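Assembly chaperone of ribosomal protein L4 (Acl4) (Chaetomium thermophilum, PDB 5TQB) probably binds newly made ribosomal protein L4 as its dedicated chaperone, using a superhelix of tetratricopeptide-like helix pairs to accompany it towards ribosome assembly. Local coordinates at residues Ala172-Ala177 / Asn193-Gln198; Thr148-Val153 / Trp184-Gln189; Arg209-Leu214 / Val232-Leu237. All coordinates share one frame; numbering follows the deposited sequence.

Interaction 1 of 3, residues Ala172-Ala177 / Asn193-Gln198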
# COMPACT_ATOMS: atom_id res chain seq x y z
N ALA B 172 28.54 1.67 -2.71
CA ALA B 172 28.75 2.80 -1.80
C ALA B 172 27.41 3.31 -1.29
O ALA B 172 27.29 3.73 -0.14
CB ALA B 172 29.50 3.91 -2.51
N LEU B 173 26.39 3.24 -2.14
CA LEU B 173 25.07 3.71 -1.78
C LEU B 173 24.43 2.81 -0.72
O LEU B 173 23.86 3.31 0.25
CB LEU B 173 24.18 3.79 -3.03
CG LEU B 173 24.54 4.96 -3.96
CD1 LEU B 173 24.04 4.71 -5.37
CD2 LEU B 173 23.97 6.25 -3.41
N ILE B 174 24.54 1.50 -0.89
CA ILE B 174 23.88 0.57 0.03
C ILE B 174 24.61 0.46 1.37
O ILE B 174 24.00 0.11 2.38
CB ILE B 174 23.67 -0.84 -0.58
CG1 ILE B 174 25.01 -1.49 -0.94
CG2 ILE B 174 22.76 -0.76 -1.80
CD1 ILE B 174 24.91 -2.95 -1.35
N THR B 175 25.91 0.76 1.39
CA THR B 175 26.65 0.79 2.65
C THR B 175 26.19 1.98 3.50
O THR B 175 25.93 1.84 4.70
CB THR B 175 28.19 0.86 2.45
OG1 THR B 175 28.52 1.87 1.49
CG2 THR B 175 28.73 -0.49 1.99
N GLU B 176 26.07 3.15 2.87
CA GLU B 176 25.56 4.33 3.56
C GLU B 176 24.10 4.16 4.00
O GLU B 176 23.72 4.58 5.09
CB GLU B 176 25.70 5.58 2.68
CG GLU B 176 25.09 6.84 3.30
CD GLU B 176 25.27 8.09 2.44
OE1 GLU B 176 26.09 8.05 1.50
OE2 GLU B 176 24.59 9.10 2.71
N ALA B 177 23.28 3.55 3.14
CA ALA B 177 21.86 3.39 3.43
C ALA B 177 21.61 2.44 4.60
O ALA B 177 20.73 2.68 5.43
CB ALA B 177 21.12 2.92 2.20
N ASN B 193 18.72 -6.58 -4.02
CA ASN B 193 18.67 -6.26 -5.44
C ASN B 193 20.07 -6.29 -6.03
O ASN B 193 20.31 -6.96 -7.03
CB ASN B 193 18.06 -4.87 -5.65
CG ASN B 193 17.19 -4.79 -6.88
OD1 ASN B 193 17.41 -5.50 -7.86
ND2 ASN B 193 16.19 -3.92 -6.84
N VAL B 194 20.99 -5.59 -5.38
CA VAL B 194 22.40 -5.56 -5.79
C VAL B 194 23.02 -6.96 -5.78
O VAL B 194 23.61 -7.40 -6.76
CB VAL B 194 23.23 -4.63 -4.87
CG1 VAL B 194 24.72 -4.70 -5.22
CG2 VAL B 194 22.73 -3.19 -4.98
N ARG B 195 22.87 -7.66 -4.65
CA ARG B 195 23.43 -8.99 -4.47
C ARG B 195 23.04 -9.96 -5.60
O ARG B 195 23.90 -10.67 -6.13
CB ARG B 195 23.00 -9.56 -3.12
CG ARG B 195 23.62 -8.84 -1.92
CD ARG B 195 25.08 -9.22 -1.73
NE ARG B 195 25.69 -8.53 -0.60
CZ ARG B 195 26.24 -7.33 -0.66
NH1 ARG B 195 26.27 -6.65 -1.81
NH2 ARG B 195 26.77 -6.78 0.42
N ILE B 196 21.76 -9.97 -5.96
CA ILE B 196 21.25 -10.82 -7.03
C ILE B 196 22.05 -10.59 -8.31
O ILE B 196 22.51 -11.55 -8.94
CB ILE B 196 19.75 -10.53 -7.33
CG1 ILE B 196 18.88 -10.96 -6.14
CG2 ILE B 196 19.29 -11.27 -8.58
CD1 ILE B 196 17.46 -10.39 -6.17
N SER B 197 22.22 -9.33 -8.68
CA SER B 197 22.98 -8.99 -9.87
C SER B 197 24.48 -9.21 -9.69
O SER B 197 25.24 -9.10 -10.65
CB SER B 197 22.69 -7.55 -10.28
OG SER B 197 21.47 -7.47 -10.99
N GLN B 198 24.90 -9.51 -8.47
CA GLN B 198 26.29 -9.86 -8.19
C GLN B 198 26.47 -11.37 -8.11
O GLN B 198 27.53 -11.85 -7.72
CB GLN B 198 26.76 -9.23 -6.89
CG GLN B 198 26.91 -7.72 -6.94
CD GLN B 198 27.30 -7.15 -5.60
OE1 GLN B 198 26.78 -7.57 -4.56
NE2 GLN B 198 28.22 -6.20 -5.60

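Interaction 2 of 3, residues Thr148-Val153 / Trp184-Gln189. With EDO (1,2-ethanediol), chain H.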
# COMPACT_ATOMS: atom_id res chain seq x y z
N THR B 148 16.30 7.58 -1.06
CA THR B 148 16.86 8.35 -2.16
C THR B 148 18.10 7.66 -2.71
O THR B 148 18.32 7.61 -3.92
CB THR B 148 17.21 9.79 -1.72
OG1 THR B 148 16.02 10.48 -1.32
CG2 THR B 148 17.87 10.56 -2.85
N LEU B 149 18.92 7.14 -1.81
CA LEU B 149 20.13 6.45 -2.22
C LEU B 149 19.73 5.19 -2.98
O LEU B 149 20.30 4.87 -4.02
CB LEU B 149 21.01 6.13 -1.01
CG LEU B 149 21.41 7.36 -0.17
CD1 LEU B 149 22.25 6.95 1.03
CD2 LEU B 149 22.14 8.39 -1.00
N CYS B 150 18.70 4.51 -2.47
CA CYS B 150 18.18 3.32 -3.12
C CYS B 150 17.63 3.66 -4.49
O CYS B 150 17.79 2.89 -5.44
CB CYS B 150 17.09 2.67 -2.26
SG CYS B 150 17.71 1.85 -0.76
N ALA B 151 17.00 4.82 -4.61
CA ALA B 151 16.47 5.24 -5.90
C ALA B 151 17.61 5.38 -6.91
O ALA B 151 17.46 5.03 -8.08
CB ALA B 151 15.71 6.53 -5.78
N VAL B 152 18.76 5.88 -6.45
CA VAL B 152 19.92 6.05 -7.32
C VAL B 152 20.52 4.69 -7.70
O VAL B 152 20.94 4.49 -8.84
CB VAL B 152 20.99 6.94 -6.64
CG1 VAL B 152 22.24 7.05 -7.51
CG2 VAL B 152 20.42 8.32 -6.38
N VAL B 153 20.57 3.77 -6.74
CA VAL B 153 21.00 2.40 -7.01
C VAL B 153 20.25 1.82 -8.20
O VAL B 153 20.86 1.22 -9.09
CB VAL B 153 20.79 1.49 -5.77
CG1 VAL B 153 20.94 0.01 -6.13
CG2 VAL B 153 21.76 1.86 -4.65
N TRP B 184 14.96 -0.05 8.36
CA TRP B 184 14.02 0.21 7.28
C TRP B 184 14.08 -0.91 6.24
O TRP B 184 15.16 -1.21 5.72
CB TRP B 184 14.39 1.54 6.63
CG TRP B 184 13.25 2.28 5.99
CD1 TRP B 184 13.25 2.85 4.75
CD2 TRP B 184 11.96 2.55 6.56
NE1 TRP B 184 12.04 3.46 4.52
CE2 TRP B 184 11.23 3.28 5.61
CE3 TRP B 184 11.36 2.24 7.78
CZ2 TRP B 184 9.92 3.71 5.83
CZ3 TRP B 184 10.06 2.66 8.01
CH2 TRP B 184 9.35 3.39 7.03
N PRO B 185 12.93 -1.56 5.95
CA PRO B 185 12.94 -2.70 5.03
C PRO B 185 13.49 -2.42 3.62
O PRO B 185 14.08 -3.32 3.03
CB PRO B 185 11.46 -3.10 4.93
CG PRO B 185 10.72 -2.30 5.93
CD PRO B 185 11.68 -1.49 6.73
N GLU B 186 13.29 -1.22 3.11
CA GLU B 186 13.69 -0.89 1.74
C GLU B 186 15.21 -0.89 1.55
O GLU B 186 15.71 -1.12 0.45
CB GLU B 186 13.12 0.46 1.35
CG GLU B 186 13.48 0.91 -0.06
CD GLU B 186 12.35 1.65 -0.75
OE1 GLU B 186 12.60 2.75 -1.28
OE2 GLU B 186 11.21 1.12 -0.76
N THR B 187 15.95 -0.62 2.62
CA THR B 187 17.40 -0.60 2.52
C THR B 187 17.90 -2.02 2.24
O THR B 187 18.74 -2.23 1.37
CB THR B 187 18.04 -0.04 3.80
OG1 THR B 187 17.63 -0.82 4.93
CG2 THR B 187 17.61 1.41 4.01
N TRP B 188 17.35 -2.99 2.97
CA TRP B 188 17.78 -4.38 2.85
C TRP B 188 17.21 -5.02 1.59
O TRP B 188 17.80 -5.92 1.01
CB TRP B 188 17.40 -5.15 4.10
CG TRP B 188 18.14 -4.63 5.28
CD1 TRP B 188 17.65 -3.87 6.29
CD2 TRP B 188 19.54 -4.80 5.54
NE1 TRP B 188 18.65 -3.57 7.18
CE2 TRP B 188 19.82 -4.12 6.74
CE3 TRP B 188 20.58 -5.46 4.88
CZ2 TRP B 188 21.09 -4.09 7.30
CZ3 TRP B 188 21.84 -5.43 5.43
CH2 TRP B 188 22.09 -4.75 6.63
N GLN B 189 16.06 -4.51 1.17
CA GLN B 189 15.47 -4.89 -0.09
C GLN B 189 16.44 -4.52 -1.22
O GLN B 189 16.66 -5.30 -2.15
CB GLN B 189 14.15 -4.16 -0.26
CG GLN B 189 13.22 -4.76 -1.28
CD GLN B 189 11.79 -4.32 -1.06
OE1 GLN B 189 11.21 -4.56 0.00
NE2 GLN B 189 11.21 -3.68 -2.07
C1 EDO H . 10.45 1.29 3.22
O1 EDO H . 10.63 0.03 3.81
C2 EDO H . 9.67 1.19 1.93
O2 EDO H . 9.82 2.40 1.21

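Interaction 3 of 3, residues Arg209-Leu214 / Val232-Leu237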
# COMPACT_ATOMS: atom_id res chain seq x y z
N ARG B 209 15.10 -11.78 3.85
CA ARG B 209 14.55 -12.34 5.08
C ARG B 209 14.62 -11.31 6.20
O ARG B 209 13.77 -11.28 7.09
CB ARG B 209 15.33 -13.60 5.48
CG ARG B 209 14.49 -14.85 5.71
CD ARG B 209 15.14 -16.08 5.08
NE ARG B 209 16.58 -16.15 5.34
CZ ARG B 209 17.45 -16.84 4.61
NH1 ARG B 209 17.04 -17.55 3.56
NH2 ARG B 209 18.73 -16.83 4.93
N ARG B 210 15.64 -10.46 6.14
CA ARG B 210 15.81 -9.41 7.14
C ARG B 210 14.81 -8.27 6.96
O ARG B 210 14.26 -7.77 7.93
CB ARG B 210 17.23 -8.86 7.11
CG ARG B 210 17.42 -7.67 8.02
CD ARG B 210 18.86 -7.48 8.39
NE ARG B 210 19.02 -6.39 9.35
CZ ARG B 210 20.18 -6.00 9.86
NH1 ARG B 210 21.30 -6.62 9.52
NH2 ARG B 210 20.21 -4.99 10.72
N SER B 211 14.59 -7.87 5.71
CA SER B 211 13.65 -6.80 5.41
C SER B 211 12.24 -7.20 5.81
O SER B 211 11.47 -6.39 6.31
CB SER B 211 13.68 -6.44 3.93
OG SER B 211 13.14 -7.49 3.14
N LEU B 212 11.89 -8.46 5.57
CA LEU B 212 10.57 -8.97 5.91
C LEU B 212 10.35 -8.98 7.42
O LEU B 212 9.27 -8.68 7.90
CB LEU B 212 10.38 -10.38 5.35
CG LEU B 212 10.20 -10.47 3.83
CD1 LEU B 212 10.41 -11.90 3.36
CD2 LEU B 212 8.83 -9.98 3.44
N GLY B 213 11.40 -9.32 8.16
CA GLY B 213 11.31 -9.41 9.61
C GLY B 213 11.07 -8.07 10.27
O GLY B 213 10.85 -8.00 11.48
N LEU B 214 11.10 -7.00 9.48
CA LEU B 214 10.93 -5.65 10.00
C LEU B 214 9.51 -5.12 9.83
O LEU B 214 9.21 -4.03 10.31
CB LEU B 214 11.91 -4.69 9.32
CG LEU B 214 13.39 -4.93 9.62
CD1 LEU B 214 14.26 -4.15 8.67
CD2 LEU B 214 13.73 -4.56 11.06
N VAL B 232 5.63 -4.53 -4.48
CA VAL B 232 5.59 -5.18 -5.77
C VAL B 232 7.01 -5.57 -6.16
O VAL B 232 7.28 -6.71 -6.53
CB VAL B 232 4.96 -4.28 -6.85
CG1 VAL B 232 5.05 -4.93 -8.23
CG2 VAL B 232 3.52 -3.96 -6.51
N SER B 233 7.93 -4.61 -6.05
CA SER B 233 9.34 -4.84 -6.32
C SER B 233 9.85 -5.99 -5.46
O SER B 233 10.65 -6.82 -5.92
CB SER B 233 10.14 -3.57 -6.05
OG SER B 233 11.52 -3.84 -5.89
N LEU B 234 9.39 -6.03 -4.22
CA LEU B 234 9.79 -7.08 -3.29
C LEU B 234 9.41 -8.46 -3.83
O LEU B 234 10.23 -9.38 -3.80
CB LEU B 234 9.15 -6.86 -1.92
CG LEU B 234 9.38 -7.96 -0.89
CD1 LEU B 234 10.86 -8.07 -0.55
CD2 LEU B 234 8.55 -7.70 0.34
N VAL B 235 8.18 -8.60 -4.31
CA VAL B 235 7.71 -9.89 -4.82
C VAL B 235 8.58 -10.40 -5.96
O VAL B 235 8.84 -11.60 -6.06
CB VAL B 235 6.24 -9.81 -5.28
CG1 VAL B 235 5.82 -11.07 -6.00
CG2 VAL B 235 5.33 -9.59 -4.09
N ARG B 236 9.02 -9.48 -6.82
CA ARG B 236 9.87 -9.84 -7.95
C ARG B 236 11.21 -10.36 -7.44
O ARG B 236 11.74 -11.35 -7.96
CB ARG B 236 10.09 -8.63 -8.87
CG ARG B 236 8.84 -8.21 -9.66
CD ARG B 236 8.99 -6.81 -10.28
NE ARG B 236 10.08 -6.73 -11.26
CZ ARG B 236 9.93 -6.76 -12.59
NH1 ARG B 236 8.73 -6.86 -13.14
NH2 ARG B 236 11.00 -6.67 -13.38
N LEU B 237 11.73 -9.72 -6.40
CA LEU B 237 12.97 -10.17 -5.76
C LEU B 237 12.80 -11.54 -5.11
O LEU B 237 13.72 -12.36 -5.15
CB LEU B 237 13.43 -9.17 -4.70
CG LEU B 237 13.79 -7.76 -5.18
CD1 LEU B 237 14.15 -6.90 -4.00
CD2 LEU B 237 14.93 -7.78 -6.17

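Interaction 1 of 3, residues Ala172-Ala177 / Asn193-Gln198
Ile174 and Val194 mark the closest backbone approach, their CA atoms 8.6 Å apart, where helix 166-180 and helix 185-197 run roughly antiparallel as consecutive helices. That spacing is bridged by side chains alone. Both residues aim their CA–CB bonds at the opposite helix, and their branches meet tip to tip: CG2 of Ile174 lies 4.0 Å from CG2 of Val194, an ordinary van der Waals separation. Ile174 carries CG1 between the backbone N and the carbonyl carbon (chi1 61°), and its longer arm continues extended to CD1. This second branch reaches Arg195, with Ile174 CD1 4.0 Å from Arg195 NH1, and approaches the guanidinium group at a slant. Arg195 starts out to the flank of the contact, but a bend at chi2 (-75°) folds its chain back toward helix 166-180. There NH1 bonds to the side chain of Gln198, with Arg195 NH1 and Gln198 OE1 2.9 Å apart, although the bond is bent and its N-H...O angle is only 131°. NH1 also forms a salt bridge to Glu171 on the facing helix, and Gln198 NE2 bonds to the same carboxylate atom, OE2. With an alanine at Arg195, the Glu171 carboxylate would probably lose its cationic mate, Gln198 OE1 a donor, and Ile174 CD1 a packing neighbour. The two segments together bury 110 Å², so the direct apolar match is small. What the chemistry implies is a hairpin joined in two layers: an inner hydrocarbon touch between buried Ile174 and Val194, and beside it a charged network in which Arg195 and Gln198, at the C-terminal end of helix 185-197, share one acidic partner on helix 166-180.

Interaction 2 of 3, residues Thr148-Val153 / Trp184-Gln189
Cys150 lodges its sulfur against the backbone of helix 185-197 rather than against the end of a side chain. Its SG is 3.8 Å from Glu186 O and 4.1 Å from Thr187 CA, a close packing contact at which no bond is formed. The torsion that sets SG beside its own backbone N (chi1 -72°) keeps the thiol directed across the interface. Such a small side chain suits the spacing here, since the CA atoms of Cys150 and Thr187 are only 6.9 Å apart. The first turn of helix 185-197 holds the surface that the sulfur meets. Thr187 OG1 bonds in the carbonyl plane to Trp184 O at 2.6 Å, and Thr187 N reaches the same oxygen at 3.3 Å, so two donors share that acceptor; Ala181 O is also within hydrogen-bonding reach of the Thr187 hydroxyl. Further out, the carboxylate of Glu186 is divided among several partners. OE1 pairs with a basic side chain of the other protein in the assembly, whereas OE2 receives bonds from Ser230 and from a 1,2-ethanediol, whose O2 lies 2.7 Å from Glu186 OE2. This molecule, probably from the crystallisation liquor, sits over one face of the Trp184 indole, and that indole's NE1 bonds to Glu147 of helix 131-156. The chemistry therefore separates two roles: a closely spaced van der Waals contact of the thiol with the backbone joins next-but-one helices running roughly parallel, while the polar end of Glu186 turns to Ser230 and, consistent with binding of a basic client, to the partner protein.

Interaction 3 of 3, residues Arg209-Leu214 / Val232-Leu237
Leu212 and Leu234 make the tight part of this contact, with CD2 of Leu212 3.9 Å from CD2 of Leu234. Their side chains meet at a slant. Leu234 points its CA–CB bond toward helix 201-212 and holds CG anti to its backbone N (chi1 174°), whereas Leu212 leaves its helix to one flank and only its end swings in. Ser211 adds a looser touch: its OG stands 4.4 Å from Leu234 CD1, and the hydroxyl is turned to Leu208 O of its own helix. Leu208 and Gln189 also pack on Leu234, and Glu246 lies against Leu212, which adds to the cover on the buried side. The solvent side lies on other residues of 209-214: Arg209 and Arg210 of the helix, and Gly213 in the turn that follows, are exposed. The separation is wide, 9.4 Å between the CA atoms of Leu212 and Leu234, and just 84 Å² is buried between the segments. Helix 228-240 meanwhile carries Arg236, which bonds to the backbone of the other protein in the assembly. Successive, roughly antiparallel helices packed side by side in an all-helical array are consistent with a tetratricopeptide-like repeat fold.

How the interactions relate
Along the chain from the N terminus, helix 131-156 opens interaction 2 at 148-153, and helix 166-180 opens interaction 1 at 172-177 before helix 185-197 closes both, first at 184-189 and then at 193-198. These two contacts therefore cross, and three successive helices pack together; Leu173 CB lies 3.5 Å from Val153 CG2 where the contacts touch. Interaction 3 follows in series, opening on helix 201-212 and closing, on helix 228-240, the span that includes the linker between these two helices. It joins the earlier pair through helix 185-197: Ile196 and Gln189 both pack on Leu237. The three contacts thus extend the helix stacking from residue 131 to 240.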